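Local coordinates for antigen MTB48, Mycobacterial protein (Mycobacterium smegmatis, PDB 4WJ1) that is exported by the ESX-1 type VII secretion system and probably takes part in DNA conjugation, at least in the recipient strain, at residues K35-A40 with D222-L227; A43-K48 with N271-Q276. All coordinates share one frame; numbering follows the deposited sequence.

Contact 1: K35-A40 with D222-L227; sequences KPDELA and DAHDKL
Asp-37 and His-224 join the PE-family part of EspB to its PPE-family part through a His-carboxylate hydrogen bond, with Asp-37 also heading an Asx turn just before helix 40-96. NE2 of His-224, reaching out from helix 187-230, donates to OD2 of Asp-37 at 2.5 Å, a length whose exact value is doubtful at this resolution, with an N-H...O angle of 148°. The carboxylate and imidazole planes are nearly coplanar, 20° apart, and CG of Asp-37 lies at the ring edge. With CG of His-224 anti to the backbone N (chi1 -171°), the imidazole extends from the helix toward the 35-40 loop. The other carboxylate oxygen is used locally: OD1 takes the N-H of Leu-39 at 3.0 Å through its anti lone pair, and also bonds Thr-42 OG1. Both oxygens are thus engaged, which fixes the rotation of this buried group; a carboxylate facing the imidazole would probably favour the protonated, charged form of the imidazole.

Packing on the imidazole is a CH-pi contact. CB of Pro-36 sits over one face, 3.7 Å from the centroid of the His-224 ring and displaced toward NE2.

The apolar part is small. Leu-39, at the N-cap position, meets Leu-227 tip to tip, and Ile-146 of helix 139-147 touches both leucines. Their closest atoms are CD1 of Leu-39 and CD2 of Leu-227, 3.7 Å apart.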
ATOM      1  N   LYS A  35       2.600   0.557 -19.628  1.00 30.27           N
ATOM      2  CA  LYS A  35       2.651   1.891 -20.266  1.00 35.04           C
ATOM      3  C   LYS A  35       1.675   2.038 -21.422  1.00 33.67           C
ATOM      4  O   LYS A  35       1.558   1.124 -22.224  1.00 30.82           O
ATOM      5  CB  LYS A  35       4.039   2.165 -20.857  1.00 37.08           C
ATOM      6  CG  LYS A  35       5.090   2.537 -19.900  1.00 52.17           C
ATOM      7  CD  LYS A  35       6.423   1.978 -20.348  1.00 54.61           C
ATOM      8  CE  LYS A  35       6.762   2.458 -21.720  1.00 57.65           C
ATOM      9  NZ  LYS A  35       8.175   2.116 -22.047  1.00 69.63           N
ATOM     10  N   PRO A  36       1.037   3.209 -21.555  1.00 34.03           N
ATOM     11  CA  PRO A  36       0.149   3.489 -22.694  1.00 32.87           C
ATOM     12  C   PRO A  36       0.927   3.658 -23.991  1.00 36.27           C
ATOM     13  O   PRO A  36       0.417   3.322 -25.045  1.00 44.19           O
ATOM     14  CB  PRO A  36      -0.543   4.802 -22.310  1.00 31.83           C
ATOM     15  CG  PRO A  36      -0.153   5.082 -20.893  1.00 31.16           C
ATOM     16  CD  PRO A  36       1.077   4.315 -20.584  1.00 29.91           C
ATOM     17  N   ASP A  37       2.150   4.168 -23.909  1.00 39.10           N
ATOM     18  CA  ASP A  37       2.950   4.437 -25.100  1.00 39.02           C
ATOM     19  C   ASP A  37       4.415   4.555 -24.711  1.00 36.48           C
ATOM     20  O   ASP A  37       4.757   4.446 -23.538  1.00 44.23           O
ATOM     21  CB  ASP A  37       2.478   5.719 -25.793  1.00 40.04           C
ATOM     22  CG  ASP A  37       2.521   6.937 -24.865  1.00 44.84           C
ATOM     23  OD1 ASP A  37       3.635   7.339 -24.453  1.00 38.26           O
ATOM     24  OD2 ASP A  37       1.440   7.494 -24.548  1.00 44.00           O
ATOM     25  N   GLU A  38       5.273   4.810 -25.692  1.00 39.31           N
ATOM     26  CA  GLU A  38       6.720   4.803 -25.478  1.00 39.28           C
ATOM     27  C   GLU A  38       7.333   6.198 -25.364  1.00 39.38           C
ATOM     28  O   GLU A  38       8.547   6.337 -25.434  1.00 42.65           O
ATOM     29  CB  GLU A  38       7.417   4.049 -26.613  1.00 41.39           C
ATOM     30  CG  GLU A  38       7.097   2.582 -26.676  1.00 52.28           C
ATOM     31  CD  GLU A  38       7.636   1.837 -25.479  1.00 62.94           C
ATOM     32  OE1 GLU A  38       8.808   2.068 -25.126  1.00 73.46           O
ATOM     33  OE2 GLU A  38       6.890   1.029 -24.886  1.00 62.57           O
ATOM     34  N   LEU A  39       6.506   7.228 -25.208  1.00 36.89           N
ATOM     35  CA  LEU A  39       7.023   8.567 -24.957  1.00 38.83           C
ATOM     36  C   LEU A  39       7.866   8.573 -23.691  1.00 41.57           C
ATOM     37  O   LEU A  39       7.579   7.839 -22.739  1.00 44.03           O
ATOM     38  CB  LEU A  39       5.892   9.583 -24.823  1.00 36.28           C
ATOM     39  CG  LEU A  39       5.101   9.865 -26.084  1.00 35.20           C
ATOM     40  CD1 LEU A  39       3.871  10.684 -25.737  1.00 33.05           C
ATOM     41  CD2 LEU A  39       5.987  10.591 -27.085  1.00 34.72           C
ATOM     42  N   ALA A  40       8.898   9.412 -23.684  1.00 42.73           N
ATOM     43  CA  ALA A  40       9.806   9.487 -22.547  1.00 36.84           C
ATOM     44  C   ALA A  40       9.051   9.936 -21.304  1.00 33.49           C
ATOM     45  O   ALA A  40       9.228   9.373 -20.233  1.00 46.83           O
ATOM     46  CB  ALA A  40      10.965  10.428 -22.845  1.00 33.91           C
ATOM     47  N   ASP A 222      -5.603  11.107 -16.943  1.00 33.67           N
ATOM     48  CA  ASP A 222      -6.280  12.309 -17.413  1.00 37.64           C
ATOM     49  C   ASP A 222      -5.375  13.087 -18.353  1.00 38.68           C
ATOM     50  O   ASP A 222      -5.813  13.545 -19.411  1.00 41.94           O
ATOM     51  CB  ASP A 222      -6.714  13.203 -16.254  1.00 36.10           C
ATOM     52  CG  ASP A 222      -7.904  12.631 -15.485  1.00 49.07           C
ATOM     53  OD1 ASP A 222      -8.457  11.602 -15.928  1.00 52.83           O
ATOM     54  OD2 ASP A 222      -8.292  13.219 -14.444  1.00 50.52           O
ATOM     55  N   ALA A 223      -4.113  13.229 -17.971  1.00 36.16           N
ATOM     56  CA  ALA A 223      -3.160  13.966 -18.792  1.00 38.59           C
ATOM     57  C   ALA A 223      -2.930  13.254 -20.116  1.00 41.19           C
ATOM     58  O   ALA A 223      -2.727  13.886 -21.149  1.00 43.46           O
ATOM     59  CB  ALA A 223      -1.861  14.142 -18.071  1.00 31.17           C
ATOM     60  N   HIS A 224      -2.971  11.932 -20.080  1.00 33.86           N
ATOM     61  CA  HIS A 224      -2.724  11.167 -21.275  1.00 34.47           C
ATOM     62  C   HIS A 224      -3.917  11.268 -22.234  1.00 41.26           C
ATOM     63  O   HIS A 224      -3.732  11.401 -23.440  1.00 40.82           O
ATOM     64  CB  HIS A 224      -2.430   9.710 -20.927  1.00 30.77           C
ATOM     65  CG  HIS A 224      -1.958   8.912 -22.093  1.00 31.37           C
ATOM     66  ND1 HIS A 224      -2.827   8.263 -22.951  1.00 30.14           N
ATOM     67  CD2 HIS A 224      -0.717   8.683 -22.580  1.00 36.46           C
ATOM     68  CE1 HIS A 224      -2.137   7.653 -23.891  1.00 35.05           C
ATOM     69  NE2 HIS A 224      -0.849   7.893 -23.695  1.00 31.96           N
ATOM     70  N   ASP A 225      -5.128  11.188 -21.677  1.00 37.94           N
ATOM     71  CA  ASP A 225      -6.364  11.446 -22.407  1.00 35.96           C
ATOM     72  C   ASP A 225      -6.278  12.773 -23.152  1.00 41.84           C
ATOM     73  O   ASP A 225      -6.558  12.854 -24.353  1.00 41.14           O
ATOM     74  CB  ASP A 225      -7.566  11.471 -21.453  1.00 35.07           C
ATOM     75  CG  ASP A 225      -8.027  10.074 -21.032  1.00 39.77           C
ATOM     76  OD1 ASP A 225      -7.453   9.065 -21.493  1.00 40.54           O
ATOM     77  OD2 ASP A 225      -8.982   9.986 -20.236  1.00 48.65           O
ATOM     78  N   LYS A 226      -5.884  13.812 -22.431  1.00 38.70           N
ATOM     79  CA  LYS A 226      -5.762  15.146 -23.010  1.00 35.00           C
ATOM     80  C   LYS A 226      -4.677  15.176 -24.092  1.00 41.32           C
ATOM     81  O   LYS A 226      -4.796  15.900 -25.082  1.00 46.42           O
ATOM     82  CB  LYS A 226      -5.466  16.159 -21.908  1.00 32.68           C
ATOM     83  CG  LYS A 226      -5.591  17.624 -22.292  1.00 45.83           C
ATOM     84  CD  LYS A 226      -5.809  18.471 -21.034  1.00 59.23           C
ATOM     85  CE  LYS A 226      -4.938  19.727 -21.018  1.00 73.47           C
ATOM     86  NZ  LYS A 226      -4.558  20.132 -19.612  1.00 76.70           N
ATOM     87  N   LEU A 227      -3.627  14.380 -23.908  1.00 35.50           N
ATOM     88  CA  LEU A 227      -2.545  14.332 -24.880  1.00 31.47           C
ATOM     89  C   LEU A 227      -3.074  13.729 -26.179  1.00 38.39           C
ATOM     90  O   LEU A 227      -2.871  14.262 -27.264  1.00 44.04           O
ATOM     91  CB  LEU A 227      -1.371  13.515 -24.348  1.00 30.79           C
ATOM     92  CG  LEU A 227      -0.344  13.164 -25.422  1.00 34.18           C
ATOM     93  CD1 LEU A 227       0.451  14.392 -25.827  1.00 32.26           C
ATOM     94  CD2 LEU A 227       0.557  12.035 -24.974  1.00 31.13           C
TER

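Contact 2: A43-K48 with N271-Q276; sequences ASVYSK and NGSQIQ
Val-45 and Ser-273 meet in helix packing inside the elongated helical bundle formed by the PE-family and PPE-family parts of EspB, where helix 40-96 lies against the C-terminal end of helix 248-272 and the non-helical chain that follows it. No direct hydrogen bond crosses here, and van der Waals packing does most of the work. CG2 of Val-45 comes within 3.3 Å of both the backbone O and the OG of Ser-273. That hydroxyl spends its hydrogen bond on its own helix, at Tyr-269 O, so its approach to the valine methyl is a van der Waals contact.

Further along, Ile-275 brings a single methyl to the helix. Its CD1 lies 3.7 Å from CB of Lys-48 and 3.9 Å from CG1 of Val-45, the two side chains that present themselves a turn apart on this side of helix 40-96. Phe-220 of helix 187-230 also touches Val-45.

The polar link is made by water. The Lys-48 chain, extended beyond CG, carries its amine to two waters beside the Ile-275 backbone. One accepts from NZ of Lys-48 only weakly and donates to the carbonyl O of Ile-275. The other accepts twice, from NZ of Lys-48 at 3.2 Å and from the backbone N of Ile-275 at 3.1 Å.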
ATOM      1  N   ALA A  43       7.058   7.059 -19.981  1.00 31.32           N
ATOM      2  CA  ALA A  43       7.875   6.071 -19.285  1.00 28.72           C
ATOM      3  C   ALA A  43       8.232   6.562 -17.899  1.00 38.59           C
ATOM      4  O   ALA A  43       8.330   5.781 -16.951  1.00 38.84           O
ATOM      5  CB  ALA A  43       9.148   5.768 -20.063  1.00 28.24           C
ATOM      6  N   SER A  44       8.454   7.864 -17.799  1.00 39.14           N
ATOM      7  CA  SER A  44       8.952   8.432 -16.569  1.00 39.43           C
ATOM      8  C   SER A  44       7.858   8.378 -15.533  1.00 37.68           C
ATOM      9  O   SER A  44       8.054   7.823 -14.453  1.00 36.34           O
ATOM     10  CB  SER A  44       9.426   9.862 -16.778  1.00 45.86           C
ATOM     11  OG  SER A  44       9.641  10.480 -15.519  1.00 62.15           O
ATOM     12  N   VAL A  45       6.699   8.942 -15.870  1.00 31.95           N
ATOM     13  CA  VAL A  45       5.565   8.947 -14.952  1.00 34.12           C
ATOM     14  C   VAL A  45       5.170   7.511 -14.611  1.00 37.25           C
ATOM     15  O   VAL A  45       4.961   7.179 -13.452  1.00 41.17           O
ATOM     16  CB  VAL A  45       4.369   9.704 -15.536  1.00 35.86           C
ATOM     17  CG1 VAL A  45       3.136   9.516 -14.666  1.00 34.75           C
ATOM     18  CG2 VAL A  45       4.703  11.178 -15.659  1.00 39.42           C
ATOM     19  N   TYR A  46       5.113   6.657 -15.620  1.00 33.77           N
ATOM     20  CA  TYR A  46       4.809   5.247 -15.403  1.00 35.48           C
ATOM     21  C   TYR A  46       5.725   4.561 -14.388  1.00 38.45           C
ATOM     22  O   TYR A  46       5.259   3.876 -13.485  1.00 40.83           O
ATOM     23  CB  TYR A  46       4.891   4.488 -16.712  1.00 24.97           C
ATOM     24  CG  TYR A  46       4.792   3.004 -16.556  1.00 25.91           C
ATOM     25  CD1 TYR A  46       3.551   2.384 -16.357  1.00 29.87           C
ATOM     26  CD2 TYR A  46       5.928   2.210 -16.638  1.00 25.88           C
ATOM     27  CE1 TYR A  46       3.452   1.006 -16.232  1.00 30.34           C
ATOM     28  CE2 TYR A  46       5.847   0.839 -16.497  1.00 29.51           C
ATOM     29  CZ  TYR A  46       4.609   0.242 -16.305  1.00 35.65           C
ATOM     30  OH  TYR A  46       4.543  -1.123 -16.172  1.00 34.60           O
ATOM     31  N   SER A  47       7.027   4.722 -14.560  1.00 38.45           N
ATOM     32  CA  SER A  47       7.964   4.017 -13.720  1.00 39.72           C
ATOM     33  C   SER A  47       7.852   4.538 -12.285  1.00 40.73           C
ATOM     34  O   SER A  47       8.124   3.804 -11.329  1.00 38.95           O
ATOM     35  CB  SER A  47       9.387   4.166 -14.250  1.00 44.43           C
ATOM     36  OG  SER A  47       9.795   5.516 -14.187  1.00 52.15           O
ATOM     37  N   LYS A  48       7.429   5.792 -12.137  1.00 37.91           N
ATOM     38  CA  LYS A  48       7.193   6.364 -10.807  1.00 37.93           C
ATOM     39  C   LYS A  48       6.009   5.684 -10.143  1.00 38.39           C
ATOM     40  O   LYS A  48       6.111   5.220  -9.010  1.00 42.88           O
ATOM     41  CB  LYS A  48       6.957   7.877 -10.890  1.00 42.07           C
ATOM     42  CG  LYS A  48       8.210   8.643 -11.280  1.00 54.58           C
ATOM     43  CD  LYS A  48       8.050  10.147 -11.185  1.00 62.00           C
ATOM     44  CE  LYS A  48       9.356  10.836 -11.571  1.00 68.49           C
ATOM     45  NZ  LYS A  48       9.292  12.313 -11.416  1.00 69.30           N
ATOM     46  N   ASN A 271       3.980  18.636 -18.121  1.00 42.71           N
ATOM     47  CA  ASN A 271       3.517  19.353 -16.934  1.00 45.87           C
ATOM     48  C   ASN A 271       2.376  18.656 -16.212  1.00 49.56           C
ATOM     49  O   ASN A 271       2.456  18.395 -15.015  1.00 57.67           O
ATOM     50  CB  ASN A 271       3.080  20.765 -17.301  1.00 49.22           C
ATOM     51  CG  ASN A 271       4.222  21.604 -17.817  1.00 64.61           C
ATOM     52  OD1 ASN A 271       5.391  21.277 -17.601  1.00 68.74           O
ATOM     53  ND2 ASN A 271       3.896  22.695 -18.506  1.00 72.32           N
ATOM     54  N   GLY A 272       1.320  18.345 -16.952  1.00 47.59           N
ATOM     55  CA  GLY A 272       0.085  17.868 -16.361  1.00 40.63           C
ATOM     56  C   GLY A 272       0.166  16.496 -15.740  1.00 45.14           C
ATOM     57  O   GLY A 272      -0.660  16.145 -14.899  1.00 53.16           O
ATOM     58  N   SER A 273       1.160  15.713 -16.142  1.00 45.05           N
ATOM     59  CA  SER A 273       1.263  14.351 -15.639  1.00 43.94           C
ATOM     60  C   SER A 273       2.262  14.235 -14.501  1.00 48.32           C
ATOM     61  O   SER A 273       2.584  13.128 -14.087  1.00 48.33           O
ATOM     62  CB  SER A 273       1.653  13.385 -16.760  1.00 41.57           C
ATOM     63  OG  SER A 273       2.992  13.608 -17.175  1.00 46.90           O
ATOM     64  N   GLN A 274       2.770  15.363 -14.010  1.00 51.50           N
ATOM     65  CA  GLN A 274       3.675  15.344 -12.861  1.00 50.37           C
ATOM     66  C   GLN A 274       2.970  14.767 -11.649  1.00 54.83           C
ATOM     67  O   GLN A 274       1.874  15.196 -11.299  1.00 60.65           O
ATOM     68  CB  GLN A 274       4.185  16.743 -12.527  1.00 47.99           C
ATOM     69  CG  GLN A 274       5.347  17.211 -13.372  1.00 52.69           C
ATOM     70  CD  GLN A 274       5.738  18.635 -13.044  1.00 66.92           C
ATOM     71  OE1 GLN A 274       5.438  19.559 -13.803  1.00 73.08           O
ATOM     72  NE2 GLN A 274       6.410  18.827 -11.904  1.00 70.30           N
ATOM     73  N   ILE A 275       3.603  13.792 -11.010  1.00 53.93           N
ATOM     74  CA  ILE A 275       3.028  13.140  -9.842  1.00 49.56           C
ATOM     75  C   ILE A 275       4.010  13.151  -8.685  1.00 47.52           C
ATOM     76  O   ILE A 275       5.211  13.356  -8.880  1.00 51.04           O
ATOM     77  CB  ILE A 275       2.651  11.700 -10.148  1.00 44.20           C
ATOM     78  CG1 ILE A 275       3.903  10.938 -10.578  1.00 43.59           C
ATOM     79  CG2 ILE A 275       1.600  11.651 -11.226  1.00 39.82           C
ATOM     80  CD1 ILE A 275       3.660   9.485 -10.798  1.00 43.99           C
ATOM     81  N   GLN A 276       3.510  12.928  -7.477  1.00 48.26           N
ATOM     82  CA  GLN A 276       4.393  12.921  -6.321  1.00 53.01           C
ATOM     83  C   GLN A 276       4.582  11.510  -5.776  1.00 47.84           C
ATOM     84  O   GLN A 276       3.693  10.657  -5.885  1.00 51.69           O
ATOM     85  CB  GLN A 276       3.875  13.854  -5.226  1.00 66.52           C
ATOM     86  CG  GLN A 276       2.376  14.106  -5.232  1.00 77.84           C
ATOM     87  CD  GLN A 276       1.969  15.188  -4.233  1.00 92.69           C
ATOM     88  OE1 GLN A 276       2.348  16.356  -4.377  1.00 98.72           O
ATOM     89  NE2 GLN A 276       1.203  14.800  -3.209  1.00 89.06           N
TER
HETATM   90  O   HOH W   1       7.307  11.805  -8.598  1.00 48.68           O
HETATM   91  O   HOH W   2       6.322  13.106 -12.283  1.00 60.56           O

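How the contacts relate
The two contacts lie about 10 Å apart, centre to centre, on the same side of the chain's centre in this elongated, mainly helical protein with no strands. Their segments alternate along the sequence: 35-40, 43-48, 222-227, then 271-276. Both bring the PE-family part, in the approach to helix 40-96 and its first turns, against the PPE-family part, at helix 187-230 and the end of helix 248-272. Lys-35 CG packs 3.4 Å from Tyr-46 CD2, and Ala-223 CB lies 3.8 Å from Ser-273 CB, which makes the contacts neighbouring parts of one PE-PPE junction. Two regions of the EsxAB clan are thus packed together within a single polypeptide.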